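Local coordinates for protein farnesyl diphosphate phosphatase YisP (Bacillus subtilis subsp. subtilis, PDB 3WE9) that hydrolyses farnesyl diphosphate to farnesol and diphosphate, an activity needed for biofilm formation, at residues E10-Y15 against Q40-W45; G19-E24 against V47-H52; Y35-Q40 against P227-K232. All blocks are in the same frame, centred on the assembly; numbering follows the deposited sequence.

Contact 1: E10-Y15 against Q40-W45; sequences EIKEAY and QRQASW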
loop_
_atom_site.group_PDB
_atom_site.type_symbol
_atom_site.label_atom_id
_atom_site.label_comp_id
_atom_site.label_asym_id
_atom_site.label_seq_id
_atom_site.Cartn_x
_atom_site.Cartn_y
_atom_site.Cartn_z
ATOM N N GLU A 10 -24.833 6.279 -13.099
ATOM C CA GLU A 10 -24.127 7.063 -12.100
ATOM C C GLU A 10 -23.035 6.237 -11.432
ATOM O O GLU A 10 -21.975 6.757 -11.082
ATOM C CB GLU A 10 -25.113 7.574 -11.057
ATOM C CG GLU A 10 -26.323 8.239 -11.679
ATOM C CD GLU A 10 -27.157 8.984 -10.672
ATOM O OE1 GLU A 10 -27.411 8.432 -9.579
ATOM O OE2 GLU A 10 -27.562 10.122 -10.979
ATOM N N ILE A 11 -23.300 4.946 -11.254
ATOM C CA ILE A 11 -22.322 4.049 -10.647
ATOM C C ILE A 11 -21.098 3.913 -11.550
ATOM O O ILE A 11 -19.965 3.942 -11.072
ATOM C CB ILE A 11 -22.946 2.659 -10.385
ATOM C CG1 ILE A 11 -23.925 2.768 -9.214
ATOM C CG2 ILE A 11 -21.854 1.621 -10.102
ATOM C CD1 ILE A 11 -24.765 1.535 -8.974
ATOM N N LYS A 12 -21.325 3.770 -12.853
ATOM C CA LYS A 12 -20.228 3.637 -13.811
ATOM C C LYS A 12 -19.392 4.913 -13.846
ATOM O O LYS A 12 -18.171 4.867 -13.998
ATOM C CB LYS A 12 -20.773 3.339 -15.211
ATOM C CG LYS A 12 -21.348 1.935 -15.382
ATOM C CD LYS A 12 -20.250 0.868 -15.427
ATOM C CE LYS A 12 -20.833 -0.524 -15.686
ATOM N NZ LYS A 12 -21.662 -0.566 -16.927
ATOM N N GLU A 13 -20.060 6.053 -13.720
ATOM C CA GLU A 13 -19.363 7.331 -13.713
ATOM C C GLU A 13 -18.476 7.400 -12.480
ATOM O O GLU A 13 -17.301 7.755 -12.570
ATOM C CB GLU A 13 -20.360 8.490 -13.686
ATOM C CG GLU A 13 -20.904 8.873 -15.046
ATOM C CD GLU A 13 -21.861 10.046 -14.976
ATOM O OE1 GLU A 13 -21.507 11.068 -14.345
ATOM O OE2 GLU A 13 -22.965 9.945 -15.555
ATOM N N ALA A 14 -19.053 7.056 -11.330
ATOM C CA ALA A 14 -18.333 7.067 -10.065
ATOM C C ALA A 14 -17.125 6.137 -10.094
ATOM O O ALA A 14 -16.081 6.460 -9.530
ATOM C CB ALA A 14 -19.268 6.677 -8.927
ATOM N N TYR A 15 -17.265 4.980 -10.738
ATOM C CA TYR A 15 -16.153 4.033 -10.829
ATOM C C TYR A 15 -14.995 4.633 -11.631
ATOM O O TYR A 15 -13.838 4.578 -11.208
ATOM C CB TYR A 15 -16.600 2.729 -11.498
ATOM C CG TYR A 15 -17.066 1.634 -10.553
ATOM C CD1 TYR A 15 -16.267 1.213 -9.485
ATOM C CD2 TYR A 15 -18.272 0.961 -10.775
ATOM C CE1 TYR A 15 -16.654 0.138 -8.665
ATOM C CE2 TYR A 15 -18.667 -0.109 -9.967
ATOM C CZ TYR A 15 -17.852 -0.518 -8.916
ATOM O OH TYR A 15 -18.224 -1.589 -8.128
ATOM N N GLN A 40 -13.654 -6.797 -11.188
ATOM C CA GLN A 40 -12.766 -6.771 -10.029
ATOM C C GLN A 40 -11.908 -5.493 -10.013
ATOM O O GLN A 40 -11.714 -4.875 -8.969
ATOM C CB GLN A 40 -11.860 -8.009 -10.032
ATOM C CG GLN A 40 -12.542 -9.302 -9.580
ATOM C CD GLN A 40 -13.302 -10.021 -10.685
ATOM O OE1 GLN A 40 -13.503 -9.489 -11.776
ATOM N NE2 GLN A 40 -13.730 -11.243 -10.398
ATOM N N ARG A 41 -11.402 -5.111 -11.181
ATOM C CA ARG A 41 -10.556 -3.921 -11.325
ATOM C C ARG A 41 -11.252 -2.675 -10.784
ATOM O O ARG A 41 -10.710 -1.950 -9.939
ATOM C CB ARG A 41 -10.216 -3.710 -12.807
ATOM C CG ARG A 41 -9.238 -2.575 -13.104
ATOM C CD ARG A 41 -9.152 -2.344 -14.609
ATOM N NE ARG A 41 -9.007 -3.608 -15.329
ATOM C CZ ARG A 41 -9.495 -3.842 -16.545
ATOM N NH1 ARG A 41 -10.163 -2.895 -17.191
ATOM N NH2 ARG A 41 -9.332 -5.029 -17.107
ATOM N N GLN A 42 -12.459 -2.424 -11.277
ATOM C CA GLN A 42 -13.215 -1.259 -10.844
ATOM C C GLN A 42 -13.520 -1.312 -9.357
ATOM O O GLN A 42 -13.468 -0.291 -8.667
ATOM C CB GLN A 42 -14.496 -1.134 -11.676
ATOM C CG GLN A 42 -14.188 -0.809 -13.134
ATOM C CD GLN A 42 -15.412 -0.429 -13.940
ATOM O OE1 GLN A 42 -15.303 0.212 -14.987
ATOM N NE2 GLN A 42 -16.582 -0.827 -13.465
ATOM N N ALA A 43 -13.817 -2.506 -8.855
ATOM C CA ALA A 43 -14.099 -2.675 -7.434
ATOM C C ALA A 43 -12.858 -2.269 -6.638
ATOM O O ALA A 43 -12.957 -1.609 -5.607
ATOM C CB ALA A 43 -14.457 -4.134 -7.140
ATOM N N SER A 44 -11.688 -2.671 -7.123
ATOM C CA SER A 44 -10.437 -2.336 -6.448
ATOM C C SER A 44 -10.224 -0.824 -6.446
ATOM O O SER A 44 -9.743 -0.268 -5.461
ATOM C CB SER A 44 -9.253 -3.024 -7.131
ATOM O OG SER A 44 -9.334 -4.428 -6.960
ATOM N N TRP A 45 -10.563 -0.170 -7.554
ATOM C CA TRP A 45 -10.417 1.281 -7.631
ATOM C C TRP A 45 -11.252 1.915 -6.524
ATOM O O TRP A 45 -10.796 2.815 -5.824
ATOM C CB TRP A 45 -10.913 1.824 -8.971
ATOM C CG TRP A 45 -10.130 1.413 -10.186
ATOM C CD1 TRP A 45 -8.877 0.869 -10.226
ATOM C CD2 TRP A 45 -10.554 1.550 -11.543
ATOM N NE1 TRP A 45 -8.495 0.656 -11.532
ATOM C CE2 TRP A 45 -9.508 1.069 -12.361
ATOM C CE3 TRP A 45 -11.719 2.038 -12.150
ATOM C CZ2 TRP A 45 -9.593 1.060 -13.761
ATOM C CZ3 TRP A 45 -11.806 2.029 -13.539
ATOM C CH2 TRP A 45 -10.745 1.542 -14.329
HETATM O O HOH W 1 -17.297 2.857 -15.305
#
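Tyr15 and Gln42 meet where two helices of the all-helical squalene/phytoene synthase fold cross. The segments belong to helix 6-25 and helix 38-54. Their axes pass 10.6 Å apart, with 68° between their directions.

The tight part is the Tyr15 ring. Gln42 lies over one face of it. Gln42 CB makes a CH-pi contact, 3.9 Å from the ring centroid and somewhat tilted from the ring normal. Beyond CG the Gln42 chain runs extended (chi2 -170°). This brings NE2 over the same face, 3.6 Å from Tyr15 CD2, while the rest of the amide runs out past the ring; the two planes are 27° apart. Tyr15 CE1 also packs 3.2 Å from Gln42 O. His89 and Ala90 of helix 84-94 add to the packing around the tyrosine.

The looser side is at Lys12. Its aliphatic CD only just reaches the Gln42 amide, and no hydrogen bond joins the segments directly. A water bridges them instead. It donates to Lys12 O at 2.6 Å and, weakly, to Gln42 OE1. Further along the crossing, Trp45 CE3 rests 3.4 Å from the backbone Tyr15 O.

Contact 2: G19-E24 against V47-H52; sequences GQIVGE and VLSFCH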
loop_
_atom_site.group_PDB
_atom_site.type_symbol
_atom_site.label_atom_id
_atom_site.label_comp_id
_atom_site.label_asym_id
_atom_site.label_seq_id
_atom_site.Cartn_x
_atom_site.Cartn_y
_atom_site.Cartn_z
ATOM N N GLY A 19 -11.123 5.391 -10.644
ATOM C CA GLY A 19 -9.940 4.988 -11.389
ATOM C C GLY A 19 -8.991 6.139 -11.682
ATOM O O GLY A 19 -7.770 5.960 -11.698
ATOM N N GLN A 20 -9.555 7.321 -11.920
ATOM C CA GLN A 20 -8.766 8.521 -12.199
ATOM C C GLN A 20 -7.943 8.844 -10.954
ATOM O O GLN A 20 -6.755 9.153 -11.036
ATOM C CB GLN A 20 -9.693 9.700 -12.507
ATOM C CG GLN A 20 -10.786 9.408 -13.524
ATOM C CD GLN A 20 -10.343 9.621 -14.960
ATOM O OE1 GLN A 20 -9.360 9.034 -15.415
ATOM N NE2 GLN A 20 -11.075 10.464 -15.684
ATOM N N ILE A 21 -8.602 8.767 -9.803
ATOM C CA ILE A 21 -7.982 9.029 -8.508
ATOM C C ILE A 21 -6.805 8.099 -8.236
ATOM O O ILE A 21 -5.675 8.550 -8.039
ATOM C CB ILE A 21 -9.010 8.855 -7.360
ATOM C CG1 ILE A 21 -10.028 9.998 -7.392
ATOM C CG2 ILE A 21 -8.300 8.790 -6.016
ATOM C CD1 ILE A 21 -11.085 9.913 -6.304
ATOM N N VAL A 22 -7.074 6.798 -8.216
ATOM C CA VAL A 22 -6.028 5.821 -7.952
ATOM C C VAL A 22 -4.909 5.965 -8.971
ATOM O O VAL A 22 -3.733 5.881 -8.628
ATOM C CB VAL A 22 -6.584 4.372 -7.999
ATOM C CG1 VAL A 22 -5.472 3.380 -7.695
ATOM C CG2 VAL A 22 -7.726 4.218 -6.997
ATOM N N GLY A 23 -5.279 6.192 -10.226
ATOM C CA GLY A 23 -4.279 6.336 -11.266
ATOM C C GLY A 23 -3.373 7.528 -11.023
ATOM O O GLY A 23 -2.212 7.535 -11.436
ATOM N N GLU A 24 -3.904 8.533 -10.337
ATOM C CA GLU A 24 -3.148 9.744 -10.052
ATOM C C GLU A 24 -2.301 9.655 -8.789
ATOM O O GLU A 24 -1.142 10.073 -8.786
ATOM C CB GLU A 24 -4.101 10.935 -9.936
ATOM C CG GLU A 24 -3.398 12.273 -9.796
ATOM C CD GLU A 24 -4.364 13.440 -9.788
ATOM O OE1 GLU A 24 -5.204 13.525 -10.712
ATOM O OE2 GLU A 24 -4.280 14.276 -8.863
ATOM N N VAL A 47 -12.284 0.625 -3.667
ATOM C CA VAL A 47 -11.691 0.360 -2.360
ATOM C C VAL A 47 -10.503 1.275 -2.071
ATOM O O VAL A 47 -10.430 1.885 -1.003
ATOM C CB VAL A 47 -11.238 -1.114 -2.240
ATOM C CG1 VAL A 47 -10.407 -1.311 -0.972
ATOM C CG2 VAL A 47 -12.461 -2.026 -2.218
ATOM N N LEU A 48 -9.577 1.379 -3.019
ATOM C CA LEU A 48 -8.410 2.232 -2.817
ATOM C C LEU A 48 -8.754 3.723 -2.852
ATOM O O LEU A 48 -8.093 4.528 -2.197
ATOM C CB LEU A 48 -7.325 1.910 -3.849
ATOM C CG LEU A 48 -6.720 0.503 -3.745
ATOM C CD1 LEU A 48 -5.493 0.416 -4.641
ATOM C CD2 LEU A 48 -6.337 0.203 -2.303
ATOM N N SER A 49 -9.775 4.093 -3.619
ATOM C CA SER A 49 -10.198 5.491 -3.671
ATOM C C SER A 49 -10.694 5.847 -2.273
ATOM O O SER A 49 -10.404 6.931 -1.753
ATOM C CB SER A 49 -11.324 5.687 -4.690
ATOM O OG SER A 49 -10.835 5.601 -6.017
ATOM N N PHE A 50 -11.445 4.921 -1.677
ATOM C CA PHE A 50 -11.968 5.093 -0.330
ATOM C C PHE A 50 -10.800 5.337 0.622
ATOM O O PHE A 50 -10.831 6.258 1.436
ATOM C CB PHE A 50 -12.723 3.836 0.116
ATOM C CG PHE A 50 -12.957 3.767 1.599
ATOM C CD1 PHE A 50 -13.990 4.488 2.191
ATOM C CD2 PHE A 50 -12.118 3.005 2.410
ATOM C CE1 PHE A 50 -14.183 4.452 3.571
ATOM C CE2 PHE A 50 -12.298 2.962 3.788
ATOM C CZ PHE A 50 -13.334 3.688 4.371
ATOM N N CYS A 51 -9.775 4.498 0.512
ATOM C CA CYS A 51 -8.590 4.621 1.353
ATOM C C CYS A 51 -7.937 5.994 1.194
ATOM O O CYS A 51 -7.658 6.673 2.185
ATOM C CB CYS A 51 -7.584 3.515 1.014
ATOM S SG CYS A 51 -8.104 1.854 1.548
ATOM N N HIS A 52 -7.698 6.400 -0.051
ATOM C CA HIS A 52 -7.087 7.696 -0.323
ATOM C C HIS A 52 -7.929 8.815 0.281
ATOM O O HIS A 52 -7.411 9.678 0.994
ATOM C CB HIS A 52 -6.952 7.928 -1.829
ATOM C CG HIS A 52 -6.392 9.273 -2.183
ATOM N ND1 HIS A 52 -5.086 9.628 -1.920
ATOM C CD2 HIS A 52 -6.967 10.355 -2.761
ATOM C CE1 HIS A 52 -4.880 10.870 -2.320
ATOM N NE2 HIS A 52 -6.005 11.335 -2.834
#
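The CG2 methyl of Val22 sits against both Leu48 and Ser49. Here helix 6-25 passes over helix 38-54, both part of the helical bundle of the squalene/phytoene synthase family. The axes of the two segments approach to 8.9 Å, at 65° between their directions. The backbones are nearest at Val22 and Ser49, whose CA atoms are 6.0 Å apart.

Apolar packing comes first. With CG1 anti to the backbone N (chi1 -179°), Val22 CG2 stands beside that N and is turned to the other helix. CG2 meets Leu48 CB at 3.9 Å, and the two side chains cross at about a right angle. Phe30 and Leu33 of helix 27-33 pack on Val22 and Leu48 respectively.

The second kind is a methyl against a ring. Ile21 CG2 approaches His52 CD2 to 3.8 Å, coming in obliquely. The His52 ring also stacks with Tyr25.

The third kind sets a hydroxyl among carbons. No hydrogen bond crosses between the segments. The Ser49 hydroxyl instead bonds back to Trp45 O, one turn earlier in its own helix. Its polar atom is thus satisfied although it faces apolar groups. Ile21 CB lies 4.0 Å from Ser49 OG, and Val22 CG2 is closer, 3.5 Å from the same oxygen.

Contact 3: Y35-Q40 against P227-K232; sequences YLPLKQ and PQYSQK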
loop_
_atom_site.group_PDB
_atom_site.type_symbol
_atom_site.label_atom_id
_atom_site.label_comp_id
_atom_site.label_asym_id
_atom_site.label_seq_id
_atom_site.Cartn_x
_atom_site.Cartn_y
_atom_site.Cartn_z
ATOM N N TYR A 35 -4.443 -5.525 -14.355
ATOM C CA TYR A 35 -4.466 -6.913 -14.804
ATOM C C TYR A 35 -5.706 -7.690 -14.373
ATOM O O TYR A 35 -5.946 -8.800 -14.852
ATOM C CB TYR A 35 -3.208 -7.636 -14.323
ATOM C CG TYR A 35 -1.945 -7.033 -14.888
ATOM C CD1 TYR A 35 -1.660 -7.117 -16.250
ATOM C CD2 TYR A 35 -1.047 -6.353 -14.067
ATOM C CE1 TYR A 35 -0.509 -6.538 -16.780
ATOM C CE2 TYR A 35 0.105 -5.768 -14.586
ATOM C CZ TYR A 35 0.368 -5.866 -15.943
ATOM O OH TYR A 35 1.509 -5.299 -16.461
ATOM N N LEU A 36 -6.491 -7.116 -13.471
ATOM C CA LEU A 36 -7.712 -7.772 -13.013
ATOM C C LEU A 36 -8.835 -7.603 -14.037
ATOM O O LEU A 36 -8.834 -6.651 -14.820
ATOM C CB LEU A 36 -8.180 -7.159 -11.689
ATOM C CG LEU A 36 -7.363 -7.387 -10.411
ATOM C CD1 LEU A 36 -7.856 -6.440 -9.325
ATOM C CD2 LEU A 36 -7.492 -8.835 -9.966
ATOM N N PRO A 37 -9.800 -8.540 -14.055
ATOM C CA PRO A 37 -10.916 -8.425 -14.995
ATOM C C PRO A 37 -11.625 -7.127 -14.613
ATOM O O PRO A 37 -11.534 -6.690 -13.464
ATOM C CB PRO A 37 -11.759 -9.661 -14.684
ATOM C CG PRO A 37 -10.717 -10.671 -14.296
ATOM C CD PRO A 37 -9.801 -9.858 -13.397
ATOM N N LEU A 38 -12.322 -6.518 -15.567
ATOM C CA LEU A 38 -13.005 -5.249 -15.336
ATOM C C LEU A 38 -13.797 -5.128 -14.034
ATOM O O LEU A 38 -13.597 -4.182 -13.264
ATOM C CB LEU A 38 -13.924 -4.931 -16.524
ATOM C CG LEU A 38 -14.606 -3.560 -16.474
ATOM C CD1 LEU A 38 -13.549 -2.468 -16.329
ATOM C CD2 LEU A 38 -15.434 -3.347 -17.738
ATOM N N LYS A 39 -14.693 -6.074 -13.780
ATOM C CA LYS A 39 -15.505 -6.019 -12.569
ATOM C C LYS A 39 -14.645 -5.919 -11.307
ATOM O O LYS A 39 -14.879 -5.061 -10.454
ATOM C CB LYS A 39 -16.424 -7.242 -12.477
ATOM C CG LYS A 39 -17.420 -7.154 -11.331
ATOM C CD LYS A 39 -18.250 -8.422 -11.198
ATOM C CE LYS A 39 -19.189 -8.607 -12.369
ATOM N NZ LYS A 39 -19.914 -9.910 -12.268
ATOM N N GLN A 40 -13.654 -6.797 -11.188
ATOM C CA GLN A 40 -12.766 -6.771 -10.029
ATOM C C GLN A 40 -11.908 -5.493 -10.013
ATOM O O GLN A 40 -11.714 -4.875 -8.969
ATOM C CB GLN A 40 -11.860 -8.009 -10.032
ATOM C CG GLN A 40 -12.542 -9.302 -9.580
ATOM C CD GLN A 40 -13.302 -10.021 -10.685
ATOM O OE1 GLN A 40 -13.503 -9.489 -11.776
ATOM N NE2 GLN A 40 -13.730 -11.243 -10.398
ATOM N N PRO A 227 -6.020 -17.088 -7.566
ATOM C CA PRO A 227 -6.586 -17.536 -8.843
ATOM C C PRO A 227 -5.846 -16.846 -9.984
ATOM O O PRO A 227 -5.324 -15.737 -9.809
ATOM C CB PRO A 227 -8.052 -17.111 -8.740
ATOM C CG PRO A 227 -8.004 -15.908 -7.838
ATOM C CD PRO A 227 -7.014 -16.335 -6.779
ATOM N N GLN A 228 -5.787 -17.493 -11.145
ATOM C CA GLN A 228 -5.088 -16.910 -12.285
ATOM C C GLN A 228 -5.508 -15.476 -12.607
ATOM O O GLN A 228 -4.663 -14.657 -12.972
ATOM C CB GLN A 228 -5.263 -17.780 -13.535
ATOM C CG GLN A 228 -4.625 -19.154 -13.421
ATOM C CD GLN A 228 -3.102 -19.110 -13.433
ATOM O OE1 GLN A 228 -2.443 -19.998 -12.892
ATOM N NE2 GLN A 228 -2.540 -18.087 -14.069
ATOM N N TYR A 229 -6.795 -15.163 -12.470
ATOM C CA TYR A 229 -7.246 -13.815 -12.794
ATOM C C TYR A 229 -6.654 -12.708 -11.920
ATOM O O TYR A 229 -6.693 -11.548 -12.308
ATOM C CB TYR A 229 -8.786 -13.729 -12.798
ATOM C CG TYR A 229 -9.489 -13.877 -11.456
ATOM C CD1 TYR A 229 -9.543 -12.820 -10.542
ATOM C CD2 TYR A 229 -10.142 -15.063 -11.127
ATOM C CE1 TYR A 229 -10.236 -12.944 -9.332
ATOM C CE2 TYR A 229 -10.833 -15.202 -9.924
ATOM C CZ TYR A 229 -10.881 -14.146 -9.032
ATOM O OH TYR A 229 -11.565 -14.301 -7.844
ATOM N N SER A 230 -6.100 -13.051 -10.758
ATOM C CA SER A 230 -5.511 -12.023 -9.891
ATOM C C SER A 230 -4.012 -12.201 -9.597
ATOM O O SER A 230 -3.407 -11.370 -8.911
ATOM C CB SER A 230 -6.297 -11.917 -8.568
ATOM O OG SER A 230 -6.206 -13.098 -7.789
ATOM N N GLN A 231 -3.410 -13.264 -10.126
ATOM C CA GLN A 231 -1.985 -13.526 -9.901
ATOM C C GLN A 231 -1.067 -12.463 -10.488
ATOM O O GLN A 231 -0.099 -12.049 -9.847
ATOM C CB GLN A 231 -1.578 -14.884 -10.477
ATOM C CG GLN A 231 -2.037 -16.062 -9.656
ATOM C CD GLN A 231 -1.354 -17.355 -10.063
ATOM O OE1 GLN A 231 -1.641 -18.417 -9.515
ATOM N NE2 GLN A 231 -0.441 -17.267 -11.020
ATOM N N LYS A 232 -1.350 -12.035 -11.713
ATOM C CA LYS A 232 -0.526 -11.018 -12.343
ATOM C C LYS A 232 -0.585 -9.719 -11.554
ATOM O O LYS A 232 0.388 -8.966 -11.511
ATOM C CB LYS A 232 -0.970 -10.784 -13.788
ATOM C CG LYS A 232 -0.721 -11.988 -14.685
ATOM C CD LYS A 232 -1.104 -11.724 -16.130
ATOM C CE LYS A 232 -0.124 -10.778 -16.806
ATOM N NZ LYS A 232 -0.364 -10.758 -18.279
HETATM O O HOH W 2 -7.278 -11.277 -15.144
HETATM O O HOH W 3 -13.276 -12.266 -7.466
#
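The loop that leads into helix 38-54 packs on the N-terminal region of helix 228-250. Pro37 occupies the N-cap position of the first helix. Its CG touches Tyr229 CB at 3.9 Å, and the two side chains cross at about a right angle. With Tyr229 CG between the backbone N and the carbonyl carbon (chi1 68°), the ring runs beside Pro37 to Gln40, whose NE2 is 4.0 Å from Tyr229 CE1. Gln40 is bent at chi2, and its amide plane is 46° from the ring.

Leu36 and Ser230 form the buried part. Leu36 CD2 meets Ser230 CB at 3.6 Å, while Ser230 OG bonds to Leu140 O. At the other end, Lys232 lies across Tyr35, with its CB 3.9 Å from Tyr35 CB and its CE near Tyr35 CD1.

No direct hydrogen bond joins the segments, but two waters do. One donates to Tyr35 O at 2.8 Å and to Tyr229 O at 2.9 Å. The other accepts from Gln40 NE2 and pairs with Tyr229 OH at 2.7 Å. The loop before one helix and the N-terminal region of another, far apart in sequence, thus meet through apolar side chains and bridging water within the squalene/phytoene synthase fold.

Overall arrangement
All three contacts use helix 38-54. Contacts 1 and 2 join it to helix 6-25 at points with centres 10 Å apart, and touch where Trp45 CD2 packs on Gly19 CA. Contact 1 is the buried one, although contact 2 lies nearer the centre of the chain. Contact 3 takes the loop leading into helix 38-54, with Gln40 of the helix itself, to helix 228-250, 187 residues away at the closest ends. It is partly buried, with the exposed Lys232 at one end. Contact 1 sets amide on ring, contact 2 methyls round a serine hydroxyl, contact 3 proline and leucine. Water bridges contact 1 once, weakly at one end, and contact 3 twice. Arg41 NH2 probably bonds to Leu36 O.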